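Side-chain contacts in hypothetical protein TTHA1785 (Thermus thermophilus, PDB 2EPG), which probably joins RNA ends bearing a 2',3'-cyclic phosphate or 3'-phosphate to 5'-hydroxyl ends, using GTP and manganese: residues Phe216-Tyr221 and Arg389-Leu394; Phe234-Gly239 and Lys474-Leu479; Leu244-Ser249 and Leu382-Met387. One frame throughout, in Å; residues are numbered along the deposited sequence.

Interaction 1 of 3, residues Phe216-Tyr221 and Arg389-Leu394; sequences FLEVQY and RYSYVL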
loop_
_atom_site.group_PDB
_atom_site.type_symbol
_atom_site.label_atom_id
_atom_site.label_comp_id
_atom_site.label_asym_id
_atom_site.label_seq_id
_atom_site.Cartn_x
_atom_site.Cartn_y
_atom_site.Cartn_z
ATOM N N PHE A 216 -5.846 -11.114 -1.565
ATOM C CA PHE A 216 -5.410 -12.482 -1.765
ATOM C C PHE A 216 -4.002 -12.679 -1.237
ATOM O O PHE A 216 -3.352 -11.762 -0.733
ATOM C CB PHE A 216 -5.412 -12.801 -3.256
ATOM C CG PHE A 216 -4.546 -11.874 -4.056
ATOM C CD1 PHE A 216 -3.202 -12.153 -4.254
ATOM C CD2 PHE A 216 -5.051 -10.665 -4.520
ATOM C CE1 PHE A 216 -2.366 -11.242 -4.893
ATOM C CE2 PHE A 216 -4.226 -9.746 -5.161
ATOM C CZ PHE A 216 -2.878 -10.034 -5.348
ATOM N N LEU A 217 -3.539 -13.903 -1.386
ATOM C CA LEU A 217 -2.215 -14.275 -0.978
ATOM C C LEU A 217 -1.742 -15.170 -2.111
ATOM O O LEU A 217 -2.520 -15.959 -2.630
ATOM C CB LEU A 217 -2.316 -15.027 0.340
ATOM C CG LEU A 217 -1.266 -15.996 0.860
ATOM C CD1 LEU A 217 -1.530 -16.249 2.339
ATOM C CD2 LEU A 217 -1.318 -17.300 0.073
ATOM N N GLU A 218 -0.502 -15.014 -2.561
ATOM C CA GLU A 218 -0.029 -15.911 -3.595
ATOM C C GLU A 218 1.416 -16.348 -3.425
ATOM O O GLU A 218 2.278 -15.582 -2.971
ATOM C CB GLU A 218 -0.279 -15.363 -5.019
ATOM C CG GLU A 218 0.157 -13.963 -5.339
ATOM C CD GLU A 218 -0.109 -13.592 -6.803
ATOM O OE1 GLU A 218 -1.231 -13.827 -7.315
ATOM O OE2 GLU A 218 0.810 -13.057 -7.443
ATOM N N VAL A 219 1.641 -17.627 -3.722
ATOM C CA VAL A 219 2.970 -18.217 -3.676
ATOM C C VAL A 219 3.447 -18.012 -5.110
ATOM O O VAL A 219 2.734 -18.360 -6.055
ATOM C CB VAL A 219 2.924 -19.718 -3.378
ATOM C CG1 VAL A 219 4.355 -20.263 -3.250
ATOM C CG2 VAL A 219 2.131 -19.969 -2.108
ATOM N N GLN A 220 4.637 -17.447 -5.266
ATOM C CA GLN A 220 5.161 -17.142 -6.591
ATOM C C GLN A 220 6.641 -17.507 -6.659
ATOM O O GLN A 220 7.243 -17.999 -5.686
ATOM C CB GLN A 220 5.049 -15.621 -6.856
ATOM C CG GLN A 220 3.922 -14.889 -6.120
ATOM C CD GLN A 220 4.235 -13.412 -5.811
ATOM O OE1 GLN A 220 5.145 -13.098 -5.027
ATOM N NE2 GLN A 220 3.483 -12.510 -6.426
ATOM N N TYR A 221 7.229 -17.268 -7.823
ATOM C CA TYR A 221 8.652 -17.487 -7.976
ATOM C C TYR A 221 9.192 -16.300 -8.765
ATOM O O TYR A 221 8.478 -15.688 -9.557
ATOM C CB TYR A 221 8.966 -18.830 -8.667
ATOM C CG TYR A 221 8.528 -18.966 -10.113
ATOM C CD1 TYR A 221 7.255 -19.447 -10.440
ATOM C CD2 TYR A 221 9.398 -18.641 -11.152
ATOM C CE1 TYR A 221 6.864 -19.602 -11.765
ATOM C CE2 TYR A 221 9.021 -18.790 -12.476
ATOM C CZ TYR A 221 7.755 -19.271 -12.777
ATOM O OH TYR A 221 7.388 -19.412 -14.091
ATOM N N ARG A 389 -1.494 -12.605 -12.076
ATOM C CA ARG A 389 -0.751 -11.760 -13.010
ATOM C C ARG A 389 0.626 -11.506 -12.402
ATOM O O ARG A 389 0.853 -11.832 -11.238
ATOM C CB ARG A 389 -1.482 -10.433 -13.206
ATOM C CG ARG A 389 -2.951 -10.584 -13.554
ATOM C CD ARG A 389 -3.124 -11.170 -14.946
ATOM N NE ARG A 389 -2.506 -10.313 -15.953
ATOM C CZ ARG A 389 -2.855 -9.047 -16.175
ATOM N NH1 ARG A 389 -2.231 -8.342 -17.113
ATOM N NH2 ARG A 389 -3.831 -8.487 -15.463
ATOM N N TYR A 390 1.538 -10.923 -13.176
ATOM C CA TYR A 390 2.877 -10.630 -12.675
ATOM C C TYR A 390 2.889 -9.593 -11.560
ATOM O O TYR A 390 2.059 -8.680 -11.524
ATOM C CB TYR A 390 3.773 -10.066 -13.768
ATOM C CG TYR A 390 4.164 -11.025 -14.854
ATOM C CD1 TYR A 390 3.833 -10.764 -16.189
ATOM C CD2 TYR A 390 4.896 -12.172 -14.564
ATOM C CE1 TYR A 390 4.224 -11.625 -17.202
ATOM C CE2 TYR A 390 5.292 -13.041 -15.572
ATOM C CZ TYR A 390 4.952 -12.758 -16.887
ATOM O OH TYR A 390 5.352 -13.610 -17.884
ATOM N N SER A 391 3.853 -9.736 -10.661
ATOM C CA SER A 391 4.056 -8.775 -9.588
ATOM C C SER A 391 5.466 -8.266 -9.825
ATOM O O SER A 391 6.273 -8.957 -10.448
ATOM C CB SER A 391 3.963 -9.443 -8.224
ATOM O OG SER A 391 2.609 -9.570 -7.847
ATOM N N TYR A 392 5.770 -7.067 -9.354
ATOM C CA TYR A 392 7.117 -6.542 -9.545
ATOM C C TYR A 392 7.680 -6.010 -8.229
ATOM O O TYR A 392 6.939 -5.674 -7.302
ATOM C CB TYR A 392 7.127 -5.407 -10.583
ATOM C CG TYR A 392 6.641 -5.795 -11.980
ATOM C CD1 TYR A 392 5.279 -5.950 -12.259
ATOM C CD2 TYR A 392 7.545 -6.031 -13.012
ATOM C CE1 TYR A 392 4.838 -6.333 -13.519
ATOM C CE2 TYR A 392 7.107 -6.413 -14.281
ATOM C CZ TYR A 392 5.758 -6.562 -14.520
ATOM O OH TYR A 392 5.341 -6.951 -15.769
ATOM N N VAL A 393 9.000 -5.973 -8.144
ATOM C CA VAL A 393 9.672 -5.424 -6.986
ATOM C C VAL A 393 10.522 -4.299 -7.586
ATOM O O VAL A 393 11.315 -4.540 -8.510
ATOM C CB VAL A 393 10.604 -6.447 -6.306
ATOM C CG1 VAL A 393 11.337 -5.770 -5.158
ATOM C CG2 VAL A 393 9.793 -7.658 -5.797
ATOM N N LEU A 394 10.315 -3.076 -7.102
ATOM C CA LEU A 394 11.076 -1.931 -7.565
ATOM C C LEU A 394 11.867 -1.453 -6.360
ATOM O O LEU A 394 11.780 -2.046 -5.287
ATOM C CB LEU A 394 10.134 -0.811 -8.037
ATOM C CG LEU A 394 8.978 -1.239 -8.959
ATOM C CD1 LEU A 394 8.096 -0.029 -9.295
ATOM C CD2 LEU A 394 9.525 -1.861 -10.228
#
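A small, buried polar contact brings Glu218 and Gln220, on strand 216-225, up to Ser391 at the start of strand 391-395. These strands are not hydrogen-bonded partners here: the CA atoms of Gln220 and Ser391, the nearest pair, lie 9.0 Å apart, and side chains span the gap. Both strands pair instead with strand 474-486. Gln220 gives the closest approach, its NE2 lying 3.4 Å from Ser391 OG and 3.6 Å from Ser391 CB. The amide is steered from within its own strand, since Gln220 NE2 donates to Glu218 OE2 at 2.9 Å, with an N-H...O angle of 150°. The carboxylate receives this proton on the anti lone pair of OE2, and that oxygen stands 19° out of the Gln220 amide plane. At the other end of the amide, Gln220 OE1 is hydrogen-bonded to Thr242 OG1, which fixes which way round the group is turned. Glu218 CG sits between the backbone N and the carbonyl carbon (chi1 51°), and the extended chain beyond it carries OE2 to 3.9 Å from Ser391 OG and 4.0 Å from Arg389 O. Its second oxygen, Glu218 OE1, accepts a weak hydrogen bond from Gly388 N, while Ser391 OG makes another weak one with Gly385 N. A leucine in place of Glu218 would probably leave Gln220 NE2 without its acceptor and the Gly388 amide without its weak partner, the Gln220 amide then being held mainly through its OE1 bond to Thr242. Glu218 and Ser391 are both predicted to bind GMP; their side chains, approaching from separate strands and each weakly bonded to the 385-388 loop, are consistent with one wall of the guanylate pocket of an RtcB ligase.

Interaction 2 of 3, residues Phe234-Gly239 and Lys474-Leu479; sequences FGLFKG and KKVARL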
loop_
_atom_site.group_PDB
_atom_site.type_symbol
_atom_site.label_atom_id
_atom_site.label_comp_id
_atom_site.label_asym_id
_atom_site.label_seq_id
_atom_site.Cartn_x
_atom_site.Cartn_y
_atom_site.Cartn_z
ATOM N N PHE A 234 18.254 -7.037 -1.590
ATOM C CA PHE A 234 16.914 -7.429 -1.119
ATOM C C PHE A 234 16.820 -8.935 -0.883
ATOM O O PHE A 234 15.782 -9.425 -0.435
ATOM C CB PHE A 234 15.809 -7.067 -2.136
ATOM C CG PHE A 234 15.538 -5.592 -2.272
ATOM C CD1 PHE A 234 16.123 -4.664 -1.406
ATOM C CD2 PHE A 234 14.706 -5.128 -3.294
ATOM C CE1 PHE A 234 15.899 -3.298 -1.556
ATOM C CE2 PHE A 234 14.469 -3.764 -3.459
ATOM C CZ PHE A 234 15.066 -2.841 -2.589
ATOM N N GLY A 235 17.879 -9.668 -1.219
ATOM C CA GLY A 235 17.857 -11.108 -1.029
ATOM C C GLY A 235 16.962 -11.825 -2.028
ATOM O O GLY A 235 16.278 -12.790 -1.677
ATOM N N LEU A 236 16.945 -11.343 -3.269
ATOM C CA LEU A 236 16.136 -11.946 -4.323
ATOM C C LEU A 236 17.017 -12.651 -5.363
ATOM O O LEU A 236 18.117 -12.191 -5.658
ATOM C CB LEU A 236 15.314 -10.864 -5.036
ATOM C CG LEU A 236 14.069 -10.317 -4.338
ATOM C CD1 LEU A 236 13.500 -9.120 -5.120
ATOM C CD2 LEU A 236 13.026 -11.451 -4.238
ATOM N N PHE A 237 16.540 -13.771 -5.896
ATOM C CA PHE A 237 17.259 -14.497 -6.948
ATOM C C PHE A 237 16.258 -15.240 -7.835
ATOM O O PHE A 237 15.184 -15.630 -7.385
ATOM C CB PHE A 237 18.316 -15.462 -6.365
ATOM C CG PHE A 237 17.753 -16.581 -5.533
ATOM C CD1 PHE A 237 17.427 -17.804 -6.116
ATOM C CD2 PHE A 237 17.595 -16.428 -4.160
ATOM C CE1 PHE A 237 16.957 -18.866 -5.343
ATOM C CE2 PHE A 237 17.125 -17.482 -3.375
ATOM C CZ PHE A 237 16.805 -18.705 -3.969
ATOM N N LYS A 238 16.609 -15.418 -9.102
ATOM C CA LYS A 238 15.721 -16.073 -10.052
ATOM C C LYS A 238 15.431 -17.506 -9.624
ATOM O O LYS A 238 16.321 -18.223 -9.159
ATOM C CB LYS A 238 16.345 -16.028 -11.452
ATOM C CG LYS A 238 15.472 -16.615 -12.557
ATOM C CD LYS A 238 16.052 -16.274 -13.914
ATOM C CE LYS A 238 15.327 -16.996 -15.026
ATOM N NZ LYS A 238 15.875 -16.578 -16.338
ATOM N N GLY A 239 14.171 -17.906 -9.751
ATOM C CA GLY A 239 13.783 -19.242 -9.351
ATOM C C GLY A 239 13.387 -19.287 -7.890
ATOM O O GLY A 239 12.823 -20.267 -7.414
ATOM N N LYS A 474 13.005 2.131 -9.671
ATOM C CA LYS A 474 13.909 1.265 -10.396
ATOM C C LYS A 474 13.436 -0.192 -10.346
ATOM O O LYS A 474 13.146 -0.717 -9.267
ATOM C CB LYS A 474 15.310 1.363 -9.799
ATOM C CG LYS A 474 16.293 0.366 -10.402
ATOM C CD LYS A 474 17.620 0.359 -9.657
ATOM C CE LYS A 474 18.406 1.623 -9.902
ATOM N NZ LYS A 474 19.751 1.552 -9.255
ATOM N N LYS A 475 13.355 -0.834 -11.511
ATOM C CA LYS A 475 12.942 -2.232 -11.584
ATOM C C LYS A 475 13.978 -3.141 -10.971
ATOM O O LYS A 475 15.163 -3.022 -11.260
ATOM C CB LYS A 475 12.720 -2.665 -13.028
ATOM C CG LYS A 475 11.460 -2.099 -13.627
ATOM C CD LYS A 475 11.327 -2.456 -15.095
ATOM C CE LYS A 475 11.195 -3.943 -15.304
ATOM N NZ LYS A 475 11.061 -4.251 -16.774
ATOM N N VAL A 476 13.526 -4.054 -10.118
ATOM C CA VAL A 476 14.432 -4.987 -9.481
ATOM C C VAL A 476 14.116 -6.411 -9.895
ATOM O O VAL A 476 15.007 -7.146 -10.312
ATOM C CB VAL A 476 14.367 -4.879 -7.950
ATOM C CG1 VAL A 476 15.324 -5.895 -7.327
ATOM C CG2 VAL A 476 14.701 -3.447 -7.526
ATOM N N ALA A 477 12.852 -6.812 -9.786
ATOM C CA ALA A 477 12.488 -8.174 -10.180
ATOM C C ALA A 477 11.029 -8.321 -10.535
ATOM O O ALA A 477 10.219 -7.434 -10.263
ATOM C CB ALA A 477 12.856 -9.171 -9.062
ATOM N N ARG A 478 10.709 -9.451 -11.164
ATOM C CA ARG A 478 9.344 -9.766 -11.545
ATOM C C ARG A 478 9.021 -11.110 -10.935
ATOM O O ARG A 478 9.869 -12.000 -10.904
ATOM C CB ARG A 478 9.165 -9.832 -13.065
ATOM C CG ARG A 478 7.710 -10.049 -13.450
ATOM C CD ARG A 478 7.499 -9.980 -14.957
ATOM N NE ARG A 478 8.082 -11.123 -15.649
ATOM C CZ ARG A 478 8.283 -11.168 -16.959
ATOM N NH1 ARG A 478 8.815 -12.245 -17.518
ATOM N NH2 ARG A 478 7.964 -10.123 -17.708
ATOM N N LEU A 479 7.782 -11.240 -10.468
ATOM C CA LEU A 479 7.287 -12.427 -9.795
ATOM C C LEU A 479 6.098 -13.043 -10.543
ATOM O O LEU A 479 5.158 -12.338 -10.912
ATOM C CB LEU A 479 6.831 -12.045 -8.375
ATOM C CG LEU A 479 7.794 -11.686 -7.232
ATOM C CD1 LEU A 479 9.191 -11.434 -7.722
ATOM C CD2 LEU A 479 7.226 -10.495 -6.460
#
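An apolar layer against a classic beta bulge joins Phe234 and Leu236, at the end of helix 228-234 and just after it, to Val476 and Ala477. The bulge is formed where Val476 and Ala477 both face Val393 on the neighbouring strand, and both of its side chains point toward the 234-239 segment. Val476 brings its two methyls obliquely to the CD2-CE2 part of the Phe234 ring: CG2 is 4.1 Å from Phe234 CE2, and CG1 is 4.2 Å from Phe234 CD2. The two side chains cross at about a right angle. Leu236 CD1 touches both bulge residues, 4.0 Å from Ala477 CB and 4.3 Å from Val476 CG1. Its CG lies anti to the carbonyl carbon (chi1 -77°), which directs the branch at the strand. Between the two apolar residues, Gly235 has a positive phi of 73° and ends the helix in a Schellman motif; the chain turns here, and Phe234 and Leu236 before and after it both point toward strand 474-486. Val222 extends the layer against Leu236 and Ala477, and Tyr374 meets the Phe234 ring edge-to-face. The arrangement is that of a Schellman-capped helix C-terminus packed on the bulge in the antiparallel pair 391-395 with 474-486.

Interaction 3 of 3, residues Leu244-Ser249 and Leu382-Met387; sequences LIHTGS and LVPGDM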
loop_
_atom_site.group_PDB
_atom_site.type_symbol
_atom_site.label_atom_id
_atom_site.label_comp_id
_atom_site.label_asym_id
_atom_site.label_seq_id
_atom_site.Cartn_x
_atom_site.Cartn_y
_atom_site.Cartn_z
ATOM N N LEU A 244 3.300 -13.352 -1.644
ATOM C CA LEU A 244 2.820 -11.980 -1.585
ATOM C C LEU A 244 1.435 -11.942 -0.941
ATOM O O LEU A 244 0.514 -12.615 -1.398
ATOM C CB LEU A 244 2.790 -11.368 -2.996
ATOM C CG LEU A 244 2.491 -9.864 -3.107
ATOM C CD1 LEU A 244 3.163 -9.264 -4.369
ATOM C CD2 LEU A 244 0.986 -9.653 -3.144
ATOM N N ILE A 245 1.315 -11.150 0.123
ATOM C CA ILE A 245 0.066 -10.995 0.882
ATOM C C ILE A 245 -0.514 -9.599 0.617
ATOM O O ILE A 245 0.131 -8.584 0.875
ATOM C CB ILE A 245 0.334 -11.135 2.398
ATOM C CG1 ILE A 245 0.946 -12.508 2.692
ATOM C CG2 ILE A 245 -0.961 -10.937 3.178
ATOM C CD1 ILE A 245 1.641 -12.602 4.075
ATOM N N HIS A 246 -1.738 -9.571 0.106
ATOM C CA HIS A 246 -2.426 -8.336 -0.239
ATOM C C HIS A 246 -3.718 -8.245 0.548
ATOM O O HIS A 246 -4.659 -9.007 0.291
ATOM C CB HIS A 246 -2.755 -8.332 -1.730
ATOM C CG HIS A 246 -3.162 -6.991 -2.260
ATOM N ND1 HIS A 246 -3.943 -6.109 -1.544
ATOM C CD2 HIS A 246 -2.910 -6.389 -3.446
ATOM C CE1 HIS A 246 -4.150 -5.021 -2.264
ATOM N NE2 HIS A 246 -3.534 -5.165 -3.422
ATOM N N THR A 247 -3.751 -7.331 1.513
ATOM C CA THR A 247 -4.927 -7.118 2.332
ATOM C C THR A 247 -4.743 -5.872 3.209
ATOM O O THR A 247 -3.632 -5.304 3.284
ATOM C CB THR A 247 -5.245 -8.349 3.212
ATOM O OG1 THR A 247 -6.496 -8.134 3.875
ATOM C CG2 THR A 247 -4.145 -8.576 4.258
ATOM N N GLY A 248 -5.826 -5.448 3.863
ATOM C CA GLY A 248 -5.769 -4.247 4.677
ATOM C C GLY A 248 -6.376 -4.274 6.066
ATOM O O GLY A 248 -6.211 -5.246 6.809
ATOM N N SER A 249 -7.058 -3.186 6.427
ATOM C CA SER A 249 -7.671 -3.067 7.750
ATOM C C SER A 249 -9.065 -3.695 7.806
ATOM O O SER A 249 -9.769 -3.594 8.814
ATOM C CB SER A 249 -7.716 -1.598 8.196
ATOM O OG SER A 249 -8.292 -0.758 7.207
ATOM N N LEU A 382 6.707 -2.730 -3.570
ATOM C CA LEU A 382 6.010 -3.946 -3.975
ATOM C C LEU A 382 4.821 -3.583 -4.840
ATOM O O LEU A 382 3.898 -2.900 -4.397
ATOM C CB LEU A 382 5.561 -4.716 -2.721
ATOM C CG LEU A 382 6.687 -4.888 -1.684
ATOM C CD1 LEU A 382 6.181 -5.603 -0.424
ATOM C CD2 LEU A 382 7.839 -5.659 -2.324
ATOM N N VAL A 383 4.855 -4.034 -6.086
ATOM C CA VAL A 383 3.800 -3.741 -7.039
ATOM C C VAL A 383 3.091 -5.031 -7.422
ATOM O O VAL A 383 3.517 -5.754 -8.323
ATOM C CB VAL A 383 4.394 -3.059 -8.298
ATOM C CG1 VAL A 383 3.316 -2.799 -9.330
ATOM C CG2 VAL A 383 5.042 -1.748 -7.906
ATOM N N PRO A 384 1.985 -5.339 -6.736
ATOM C CA PRO A 384 1.251 -6.561 -7.049
ATOM C C PRO A 384 0.439 -6.343 -8.330
ATOM O O PRO A 384 0.004 -5.221 -8.620
ATOM C CB PRO A 384 0.365 -6.725 -5.824
ATOM C CG PRO A 384 -0.032 -5.293 -5.543
ATOM C CD PRO A 384 1.275 -4.539 -5.720
ATOM N N GLY A 385 0.270 -7.389 -9.121
ATOM C CA GLY A 385 -0.543 -7.246 -10.313
ATOM C C GLY A 385 -1.907 -7.744 -9.884
ATOM O O GLY A 385 -2.201 -7.797 -8.685
ATOM N N ASP A 386 -2.762 -8.097 -10.828
ATOM C CA ASP A 386 -4.056 -8.638 -10.438
ATOM C C ASP A 386 -3.744 -10.075 -10.060
ATOM O O ASP A 386 -2.613 -10.534 -10.239
ATOM C CB ASP A 386 -5.029 -8.603 -11.607
ATOM C CG ASP A 386 -5.103 -7.240 -12.241
ATOM O OD1 ASP A 386 -4.070 -6.798 -12.798
ATOM O OD2 ASP A 386 -6.180 -6.606 -12.171
HETATM N N MSE A 387 -4.724 -10.788 -9.525
HETATM C CA MSE A 387 -4.482 -12.175 -9.159
HETATM C C MSE A 387 -4.070 -12.960 -10.397
HETATM O O MSE A 387 -4.630 -12.777 -11.483
HETATM C CB MSE A 387 -5.740 -12.797 -8.570
HETATM C CG MSE A 387 -6.286 -12.054 -7.383
HETATM SE SE MSE A 387 -7.927 -12.877 -6.834
HETATM C CE MSE A 387 -7.223 -14.035 -5.483
#
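Leu244 opens the contact with both branches of its side chain directed at Pro384: CD1 and CD2 are each 4.0 Å from Pro384 CB, so the ring carbon is held in the fork of the isopropyl group. CG stands opposite the backbone N (chi1 -172°), which sends the fork across to the proline, and the two side chains cross at about a right angle. Leu244 also packs on Val111 and Leu113 of strand 110-119, and Val111 touches Pro384 as well, so the proline is gripped from more than one strand. Two residues on, His246 approaches the same ring through its imidazole. His246 CD2 lies 3.7 Å from Pro384 CG, and His246 NE2 is 4.1 Å from that same carbon. These side chains also cross at about a right angle, and the ring of Phe216 meets the imidazole with its plane turned about 45°. Beyond the strand, the backbone N of Ser249 donates to the side-chain OD2 of Asp106, a predicted ligand of the first manganese. His246 is a predicted ligand of the second, and Pro384 is predicted to line the GMP site. With no hydrogen bond crossing between the segments, the chemistry is van der Waals contact alone: the proline limits the imidazole by shape and takes no hydrogen bond from it, which is compatible with the predicted role of His246 as a manganese ligand.

All three contacts are buried, but their depth differs: the centre of interaction 3 lies about 8 Å from the centre of the chain, that of interaction 1 about 14 Å and that of interaction 2 about 19 Å. Interactions 1 and 3 touch, Glu218 O pairing with Leu244 N and Val383 O with Tyr392 N, both probable hydrogen bonds. Strand 391-395 then connects interaction 1 to interaction 2 through a probable hydrogen bond from Leu479 N to Ser391 O. Interactions 2 and 3 do not meet. The chemistry follows position: polar groups in interaction 1 and imidazole-aliphatic packing in interaction 3 accompany predicted nucleotide and metal residues, whereas interaction 2, which holds no predicted site residue, is wholly apolar.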